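Local atomic coordinates of hypothetical multiheme protein (Ignicoccus hospitalis KIN4/I, PDB entry 4QO5), a protein that is a membrane-associated octaheme cytochrome c of unestablished function, binding eight c-type hemes and calcium and probably taking part in electron transfer. Residues 439-444 / 464-469; 445-450 / 510-515. All blocks are in the same frame, centred on the assembly; numbering follows the deposited sequence.

Contact 1 of 2, residues 439-444 / 464-469. With CA (calcium ion), chain J.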
ATOM      1  N   VAL A 439      -2.385   6.836 -31.603  1.00 25.67           N
ATOM      2  CA  VAL A 439      -1.822   7.390 -32.834  1.00 24.94           C
ATOM      3  C   VAL A 439      -0.292   7.327 -32.809  1.00 24.86           C
ATOM      4  O   VAL A 439       0.340   7.092 -33.841  1.00 28.43           O
ATOM      5  CB  VAL A 439      -2.320   8.836 -33.099  1.00 33.36           C
ATOM      6  CG1 VAL A 439      -1.574   9.468 -34.270  1.00 32.62           C
ATOM      7  CG2 VAL A 439      -3.815   8.817 -33.386  1.00 33.18           C
ATOM      8  N   LEU A 440       0.303   7.554 -31.640  1.00 26.50           N
ATOM      9  CA  LEU A 440       1.749   7.385 -31.490  1.00 27.24           C
ATOM     10  C   LEU A 440       2.156   5.934 -31.786  1.00 29.39           C
ATOM     11  O   LEU A 440       3.184   5.683 -32.411  1.00 28.62           O
ATOM     12  CB  LEU A 440       2.221   7.798 -30.092  1.00 24.05           C
ATOM     13  CG  LEU A 440       2.089   9.291 -29.774  1.00 26.81           C
ATOM     14  CD1 LEU A 440       2.349   9.569 -28.312  1.00 26.42           C
ATOM     15  CD2 LEU A 440       3.033  10.106 -30.647  1.00 32.31           C
ATOM     16  N   LEU A 441       1.344   4.980 -31.351  1.00 27.12           N
ATOM     17  CA  LEU A 441       1.632   3.583 -31.668  1.00 30.10           C
ATOM     18  C   LEU A 441       1.556   3.313 -33.175  1.00 29.47           C
ATOM     19  O   LEU A 441       2.393   2.589 -33.718  1.00 28.50           O
ATOM     20  CB  LEU A 441       0.718   2.631 -30.906  1.00 29.52           C
ATOM     21  CG  LEU A 441       1.088   1.155 -31.114  1.00 35.46           C
ATOM     22  CD1 LEU A 441       2.566   0.899 -30.804  1.00 38.04           C
ATOM     23  CD2 LEU A 441       0.226   0.282 -30.259  1.00 40.56           C
ATOM     24  N   LEU A 442       0.563   3.890 -33.848  1.00 32.09           N
ATOM     25  CA  LEU A 442       0.478   3.764 -35.303  1.00 30.05           C
ATOM     26  C   LEU A 442       1.725   4.344 -35.976  1.00 31.91           C
ATOM     27  O   LEU A 442       2.189   3.828 -36.986  1.00 30.69           O
ATOM     28  CB  LEU A 442      -0.785   4.440 -35.846  1.00 31.28           C
ATOM     29  CG  LEU A 442      -2.118   3.783 -35.488  1.00 35.38           C
ATOM     30  CD1 LEU A 442      -3.288   4.631 -35.987  1.00 37.75           C
ATOM     31  CD2 LEU A 442      -2.205   2.376 -36.054  1.00 33.65           C
ATOM     32  N   LYS A 443       2.275   5.412 -35.406  1.00 28.42           N
ATOM     33  CA  LYS A 443       3.524   5.974 -35.917  1.00 32.74           C
ATOM     34  C   LYS A 443       4.700   5.023 -35.690  1.00 29.66           C
ATOM     35  O   LYS A 443       5.587   4.903 -36.531  1.00 32.55           O
ATOM     36  CB  LYS A 443       3.819   7.331 -35.267  1.00 34.61           C
ATOM     37  CG  LYS A 443       2.850   8.426 -35.669  1.00 43.29           C
ATOM     38  CD  LYS A 443       3.279   9.796 -35.145  1.00 48.60           C
ATOM     39  CE  LYS A 443       2.423  10.902 -35.764  1.00 55.77           C
ATOM     40  NZ  LYS A 443       2.475  12.177 -34.991  1.00 58.89           N
ATOM     41  N   ALA A 444       4.706   4.352 -34.546  1.00 28.25           N
ATOM     42  CA  ALA A 444       5.755   3.383 -34.236  1.00 32.20           C
ATOM     43  C   ALA A 444       5.728   2.218 -35.223  1.00 34.22           C
ATOM     44  O   ALA A 444       6.772   1.736 -35.662  1.00 33.96           O
ATOM     45  CB  ALA A 444       5.601   2.871 -32.814  1.00 26.71           C
ATOM     46  N   TYR A 464       8.261  -3.238 -26.298  1.00 25.82           N
ATOM     47  CA  TYR A 464       8.287  -2.227 -25.242  1.00 23.68           C
ATOM     48  C   TYR A 464       7.391  -1.015 -25.507  1.00 26.42           C
ATOM     49  O   TYR A 464       6.592  -0.648 -24.653  1.00 23.42           O
ATOM     50  CB  TYR A 464       9.727  -1.789 -24.942  1.00 27.11           C
ATOM     51  CG  TYR A 464       9.827  -0.826 -23.782  1.00 26.55           C
ATOM     52  CD1 TYR A 464       9.498  -1.228 -22.493  1.00 28.85           C
ATOM     53  CD2 TYR A 464      10.231   0.490 -23.975  1.00 31.05           C
ATOM     54  CE1 TYR A 464       9.575  -0.351 -21.429  1.00 29.83           C
ATOM     55  CE2 TYR A 464      10.310   1.375 -22.914  1.00 30.90           C
ATOM     56  CZ  TYR A 464       9.981   0.944 -21.641  1.00 33.35           C
ATOM     57  OH  TYR A 464      10.067   1.802 -20.570  1.00 33.21           O
ATOM     58  N   ILE A 465       7.510  -0.392 -26.673  1.00 23.36           N
ATOM     59  CA  ILE A 465       6.657   0.768 -26.961  1.00 28.81           C
ATOM     60  C   ILE A 465       5.169   0.390 -27.000  1.00 28.92           C
ATOM     61  O   ILE A 465       4.304   1.207 -26.678  1.00 25.84           O
ATOM     62  CB  ILE A 465       7.071   1.521 -28.256  1.00 29.46           C
ATOM     63  CG1 ILE A 465       6.404   2.907 -28.288  1.00 36.27           C
ATOM     64  CG2 ILE A 465       6.739   0.702 -29.497  1.00 29.96           C
ATOM     65  CD1 ILE A 465       7.007   3.881 -29.266  1.00 33.97           C
ATOM     66  N   GLU A 466       4.872  -0.858 -27.366  1.00 24.19           N
ATOM     67  CA  GLU A 466       3.490  -1.329 -27.377  1.00 24.10           C
ATOM     68  C   GLU A 466       2.976  -1.471 -25.941  1.00 24.63           C
ATOM     69  O   GLU A 466       1.821  -1.174 -25.643  1.00 24.90           O
ATOM     70  CB  GLU A 466       3.385  -2.651 -28.156  1.00 27.31           C
ATOM     71  CG  GLU A 466       3.674  -2.470 -29.651  1.00 29.40           C
ATOM     72  CD  GLU A 466       4.059  -3.750 -30.382  1.00 27.06           C
ATOM     73  OE1 GLU A 466       4.325  -4.780 -29.725  1.00 27.04           O
ATOM     74  OE2 GLU A 466       4.111  -3.710 -31.629  1.00 30.26           O
ATOM     75  N   LYS A 467       3.850  -1.889 -25.034  1.00 24.08           N
ATOM     76  CA  LYS A 467       3.456  -2.003 -23.635  1.00 22.84           C
ATOM     77  C   LYS A 467       3.255  -0.625 -22.996  1.00 25.92           C
ATOM     78  O   LYS A 467       2.435  -0.465 -22.090  1.00 26.08           O
ATOM     79  CB  LYS A 467       4.472  -2.850 -22.857  1.00 25.22           C
ATOM     80  CG  LYS A 467       4.433  -4.352 -23.262  1.00 23.65           C
ATOM     81  CD  LYS A 467       5.641  -5.081 -22.691  1.00 30.21           C
ATOM     82  CE  LYS A 467       5.934  -6.382 -23.427  1.00 30.60           C
ATOM     83  NZ  LYS A 467       4.806  -7.340 -23.318  1.00 34.33           N
ATOM     84  N   LEU A 468       4.002   0.367 -23.466  1.00 22.91           N
ATOM     85  CA  LEU A 468       3.787   1.740 -23.012  1.00 22.46           C
ATOM     86  C   LEU A 468       2.394   2.198 -23.426  1.00 24.53           C
ATOM     87  O   LEU A 468       1.682   2.830 -22.653  1.00 24.34           O
ATOM     88  CB  LEU A 468       4.852   2.675 -23.585  1.00 24.08           C
ATOM     89  CG  LEU A 468       6.276   2.445 -23.068  1.00 29.40           C
ATOM     90  CD1 LEU A 468       7.224   3.469 -23.683  1.00 28.12           C
ATOM     91  CD2 LEU A 468       6.307   2.535 -21.549  1.00 30.40           C
ATOM     92  N   TRP A 469       1.997   1.860 -24.648  1.00 25.41           N
ATOM     93  CA  TRP A 469       0.657   2.185 -25.106  1.00 24.96           C
ATOM     94  C   TRP A 469      -0.395   1.490 -24.234  1.00 26.27           C
ATOM     95  O   TRP A 469      -1.348   2.122 -23.787  1.00 23.85           O
ATOM     96  CB  TRP A 469       0.510   1.805 -26.569  1.00 24.49           C
ATOM     97  CG  TRP A 469      -0.913   1.736 -27.062  1.00 24.41           C
ATOM     98  CD1 TRP A 469      -1.783   2.794 -27.257  1.00 21.95           C
ATOM     99  CD2 TRP A 469      -1.622   0.555 -27.442  1.00 20.60           C
ATOM    100  NE1 TRP A 469      -2.989   2.318 -27.729  1.00 23.49           N
ATOM    101  CE2 TRP A 469      -2.914   0.953 -27.853  1.00 24.19           C
ATOM    102  CE3 TRP A 469      -1.290  -0.811 -27.478  1.00 23.07           C
ATOM    103  CZ2 TRP A 469      -3.875   0.035 -28.302  1.00 29.57           C
ATOM    104  CZ3 TRP A 469      -2.241  -1.716 -27.921  1.00 28.09           C
ATOM    105  CH2 TRP A 469      -3.521  -1.285 -28.330  1.00 27.82           C
TER
HETATM  106 CA    CA J 609       4.740  -5.980 -31.894  1.00 30.08          CA
HETATM  107  O   HOH W   1       5.611  -7.968 -32.859  1.00 30.41           O
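Glu466 plays two parts here: its CG packs on Leu441 CD1 at 3.7 Å, while its extended chain carries the carboxylate on to a calcium ion and grips it with both oxygens, Glu466 OE1 at 2.5 Å and OE2 at 2.4 Å from the metal. Asp462, Glu463, the carbonyls of His451 and Thr459 and a water complete the site, and Glu466 OE2 also accepts a hydrogen bond from Trp445 NE1. The other branch of Leu441 lies over one face of the Trp469 indole, off centre toward the rim, where Leu441 CD2 comes to 3.4 Å from Trp469 CE3; leucine and indole cross at roughly a right angle. Both reaches depend on CG being anti to the backbone N (chi1 -174°), which sends the branches of Leu441 out between helix 413-447 and helix 464-485, neighbours in the long C-terminal bundle. Segments 439-444 and 464-469 run antiparallel, at 169°, with axes 10.0 Å apart. Further along, Ala444 CB fills in against Ile465 CD1 at 3.9 Å. Trp469 NE1 bonds to Thr438 OG1, which helps hold the ring in its turn against Leu441.

Contact 2 of 2, residues 445-450 / 510-515; sequences WQSGLA and TLLRLW
Leu449 lies across one face of the Trp515 indole, with Leu449 CB 3.8 Å from the centroid of the five-membered ring and only 11° off its normal, a clear CH-pi contact. Leu449 CD1 carries the cover on to the ring fusion, 3.7 Å from Trp515 CD2, and the two side chains lie antiparallel, each passing alongside the other. Leu449 CD2 reaches back toward the preceding turn of helix 498-520, meeting Leu512 CD2 at 3.9 Å and, more loosely, Leu511 CB. With CG anti to the backbone N (chi1 -178°), the Trp515 ring leans off helix 498-520 toward the place where helix 413-447 ends. Gly448 makes that ending: its positive phi of 89° breaks the helix and turns the chain so that Leu449 comes over the indole. At the ring's edge, Trp515 NE1 donates an almost straight hydrogen bond of 3.2 Å to Ser447 O, which lies in the indole plane although the N-H comes in from well above the carbonyl plane. Replacing Trp515 by an alanine would probably leave Ser447 O without this donor and open a gap under Leu449. Ser447 OG sits 3.5 Å from Trp515 CD1 while bonding weakly back to the carbonyls of Lys443 and Ala444. At the subunit boundary, Gly448 O and Leu449 O accept hydrogen bonds from Arg513 of the second subunit.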
ATOM      1  N   TRP A 445       4.529   1.764 -35.569  1.00 27.90           N
ATOM      2  CA  TRP A 445       4.400   0.668 -36.515  1.00 29.88           C
ATOM      3  C   TRP A 445       4.773   1.133 -37.921  1.00 34.09           C
ATOM      4  O   TRP A 445       5.430   0.413 -38.666  1.00 39.09           O
ATOM      5  CB  TRP A 445       2.980   0.111 -36.505  1.00 31.98           C
ATOM      6  CG  TRP A 445       2.639  -0.690 -35.295  1.00 32.27           C
ATOM      7  CD1 TRP A 445       3.500  -1.399 -34.496  1.00 30.34           C
ATOM      8  CD2 TRP A 445       1.334  -0.872 -34.741  1.00 30.99           C
ATOM      9  NE1 TRP A 445       2.803  -2.005 -33.479  1.00 32.18           N
ATOM     10  CE2 TRP A 445       1.469  -1.702 -33.612  1.00 28.32           C
ATOM     11  CE3 TRP A 445       0.058  -0.418 -35.098  1.00 31.20           C
ATOM     12  CZ2 TRP A 445       0.380  -2.077 -32.826  1.00 32.06           C
ATOM     13  CZ3 TRP A 445      -1.025  -0.797 -34.319  1.00 32.34           C
ATOM     14  CH2 TRP A 445      -0.858  -1.612 -33.195  1.00 34.83           C
ATOM     15  N   GLN A 446       4.364   2.349 -38.263  1.00 32.50           N
ATOM     16  CA  GLN A 446       4.655   2.925 -39.574  1.00 34.28           C
ATOM     17  C   GLN A 446       6.149   3.123 -39.821  1.00 40.22           C
ATOM     18  O   GLN A 446       6.620   2.978 -40.948  1.00 42.63           O
ATOM     19  CB  GLN A 446       3.941   4.271 -39.725  1.00 37.28           C
ATOM     20  CG  GLN A 446       3.936   4.813 -41.143  1.00 41.86           C
ATOM     21  CD  GLN A 446       2.907   4.135 -42.024  1.00 46.27           C
ATOM     22  OE1 GLN A 446       1.733   4.024 -41.663  1.00 46.84           O
ATOM     23  NE2 GLN A 446       3.340   3.685 -43.195  1.00 49.57           N
ATOM     24  N   SER A 447       6.887   3.462 -38.770  1.00 38.79           N
ATOM     25  CA  SER A 447       8.298   3.808 -38.909  1.00 43.42           C
ATOM     26  C   SER A 447       9.208   2.603 -38.715  1.00 41.52           C
ATOM     27  O   SER A 447      10.412   2.681 -38.953  1.00 41.30           O
ATOM     28  CB  SER A 447       8.682   4.912 -37.919  1.00 42.82           C
ATOM     29  OG  SER A 447       8.803   4.398 -36.604  1.00 46.25           O
ATOM     30  N   GLY A 448       8.633   1.495 -38.269  1.00 38.94           N
ATOM     31  CA  GLY A 448       9.391   0.270 -38.100  1.00 35.26           C
ATOM     32  C   GLY A 448      10.035   0.122 -36.733  1.00 38.09           C
ATOM     33  O   GLY A 448      10.835  -0.780 -36.521  1.00 41.32           O
ATOM     34  N   LEU A 449       9.695   1.003 -35.799  1.00 37.40           N
ATOM     35  CA  LEU A 449      10.204   0.870 -34.439  1.00 40.79           C
ATOM     36  C   LEU A 449       9.593  -0.361 -33.775  1.00 42.11           C
ATOM     37  O   LEU A 449      10.222  -0.996 -32.924  1.00 46.42           O
ATOM     38  CB  LEU A 449       9.916   2.131 -33.618  1.00 40.24           C
ATOM     39  CG  LEU A 449      10.279   2.116 -32.130  1.00 39.40           C
ATOM     40  CD1 LEU A 449      11.759   1.813 -31.916  1.00 35.32           C
ATOM     41  CD2 LEU A 449       9.907   3.449 -31.495  1.00 41.73           C
ATOM     42  N   ALA A 450       8.371  -0.696 -34.182  1.00 35.10           N
ATOM     43  CA  ALA A 450       7.681  -1.877 -33.680  1.00 33.33           C
ATOM     44  C   ALA A 450       7.026  -2.626 -34.829  1.00 36.36           C
ATOM     45  O   ALA A 450       6.740  -2.039 -35.872  1.00 37.48           O
ATOM     46  CB  ALA A 450       6.642  -1.489 -32.640  1.00 31.48           C
ATOM     47  N   THR A 510       9.562  10.420 -27.094  1.00 26.48           N
ATOM     48  CA  THR A 510      11.017  10.376 -27.011  1.00 28.57           C
ATOM     49  C   THR A 510      11.598   9.154 -27.740  1.00 32.03           C
ATOM     50  O   THR A 510      12.566   9.275 -28.502  1.00 28.80           O
ATOM     51  CB  THR A 510      11.494  10.432 -25.544  1.00 27.41           C
ATOM     52  OG1 THR A 510      11.241  11.746 -25.023  1.00 28.22           O
ATOM     53  CG2 THR A 510      12.974  10.144 -25.456  1.00 28.00           C
ATOM     54  N   LEU A 511      10.989   7.989 -27.535  1.00 30.53           N
ATOM     55  CA  LEU A 511      11.415   6.780 -28.243  1.00 30.92           C
ATOM     56  C   LEU A 511      11.317   6.941 -29.765  1.00 30.89           C
ATOM     57  O   LEU A 511      12.234   6.568 -30.496  1.00 30.88           O
ATOM     58  CB  LEU A 511      10.616   5.565 -27.772  1.00 32.12           C
ATOM     59  CG  LEU A 511      10.983   5.072 -26.369  1.00 38.44           C
ATOM     60  CD1 LEU A 511      10.034   3.979 -25.914  1.00 40.96           C
ATOM     61  CD2 LEU A 511      12.422   4.586 -26.339  1.00 37.63           C
ATOM     62  N   LEU A 512      10.208   7.508 -30.232  1.00 26.87           N
ATOM     63  CA  LEU A 512      10.042   7.802 -31.651  1.00 31.91           C
ATOM     64  C   LEU A 512      11.114   8.761 -32.169  1.00 34.69           C
ATOM     65  O   LEU A 512      11.668   8.554 -33.250  1.00 36.07           O
ATOM     66  CB  LEU A 512       8.643   8.368 -31.923  1.00 31.41           C
ATOM     67  CG  LEU A 512       7.495   7.368 -31.790  1.00 36.77           C
ATOM     68  CD1 LEU A 512       6.142   8.080 -31.856  1.00 35.67           C
ATOM     69  CD2 LEU A 512       7.603   6.306 -32.882  1.00 35.82           C
ATOM     70  N   ARG A 513      11.404   9.804 -31.394  1.00 29.35           N
ATOM     71  CA  ARG A 513      12.458  10.759 -31.739  1.00 34.50           C
ATOM     72  C   ARG A 513      13.844  10.126 -31.813  1.00 35.30           C
ATOM     73  O   ARG A 513      14.619  10.422 -32.724  1.00 34.07           O
ATOM     74  CB  ARG A 513      12.510  11.899 -30.725  1.00 42.18           C
ATOM     75  CG  ARG A 513      11.555  13.032 -30.991  1.00 50.77           C
ATOM     76  CD  ARG A 513      11.859  14.194 -30.061  1.00 55.49           C
ATOM     77  NE  ARG A 513      13.159  14.805 -30.340  1.00 60.03           N
ATOM     78  CZ  ARG A 513      13.973  15.293 -29.406  1.00 59.55           C
ATOM     79  NH1 ARG A 513      15.132  15.835 -29.749  1.00 60.16           N
ATOM     80  NH2 ARG A 513      13.629  15.235 -28.125  1.00 61.32           N
ATOM     81  N   LEU A 514      14.172   9.289 -30.831  1.00 31.57           N
ATOM     82  CA  LEU A 514      15.460   8.591 -30.831  1.00 32.27           C
ATOM     83  C   LEU A 514      15.570   7.669 -32.032  1.00 34.26           C
ATOM     84  O   LEU A 514      16.619   7.589 -32.673  1.00 34.83           O
ATOM     85  CB  LEU A 514      15.642   7.774 -29.551  1.00 35.87           C
ATOM     86  CG  LEU A 514      15.943   8.565 -28.280  1.00 42.96           C
ATOM     87  CD1 LEU A 514      16.044   7.633 -27.084  1.00 42.13           C
ATOM     88  CD2 LEU A 514      17.224   9.369 -28.445  1.00 43.21           C
ATOM     89  N   TRP A 515      14.479   6.975 -32.332  1.00 32.29           N
ATOM     90  CA  TRP A 515      14.444   6.071 -33.474  1.00 33.70           C
ATOM     91  C   TRP A 515      14.672   6.819 -34.783  1.00 35.67           C
ATOM     92  O   TRP A 515      15.480   6.401 -35.610  1.00 36.15           O
ATOM     93  CB  TRP A 515      13.124   5.303 -33.502  1.00 33.65           C
ATOM     94  CG  TRP A 515      13.014   4.306 -34.611  1.00 36.82           C
ATOM     95  CD1 TRP A 515      12.154   4.354 -35.673  1.00 39.37           C
ATOM     96  CD2 TRP A 515      13.782   3.105 -34.769  1.00 39.97           C
ATOM     97  NE1 TRP A 515      12.340   3.257 -36.481  1.00 38.80           N
ATOM     98  CE2 TRP A 515      13.334   2.476 -35.951  1.00 39.58           C
ATOM     99  CE3 TRP A 515      14.802   2.497 -34.026  1.00 41.85           C
ATOM    100  CZ2 TRP A 515      13.869   1.272 -36.406  1.00 40.34           C
ATOM    101  CZ3 TRP A 515      15.334   1.303 -34.483  1.00 45.56           C
ATOM    102  CH2 TRP A 515      14.866   0.703 -35.663  1.00 41.51           C
TER

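Overall arrangement
Helix 413-447 serves both contacts: its last turns face helix 464-485 in contact 1, and its end with the following turn meets helix 498-520 in contact 2. The touching residues of contact 1 are all buried, and no hydrogen bond joins its two segments; its polar chemistry lies to one side, at the calcium ion. Contact 2 is partly exposed and adds a hydrogen bond to its apolar packing. Among the ties between them are Trp445 NE1 to Glu466 OE2, Ala450 N to Ala444 O, and Leu468 against Leu511. Contact 1 stacks Tyr464 on His507 of the second subunit; contact 2 accepts from Arg513 of that subunit, while its own Arg513 donates to carbonyls of the third.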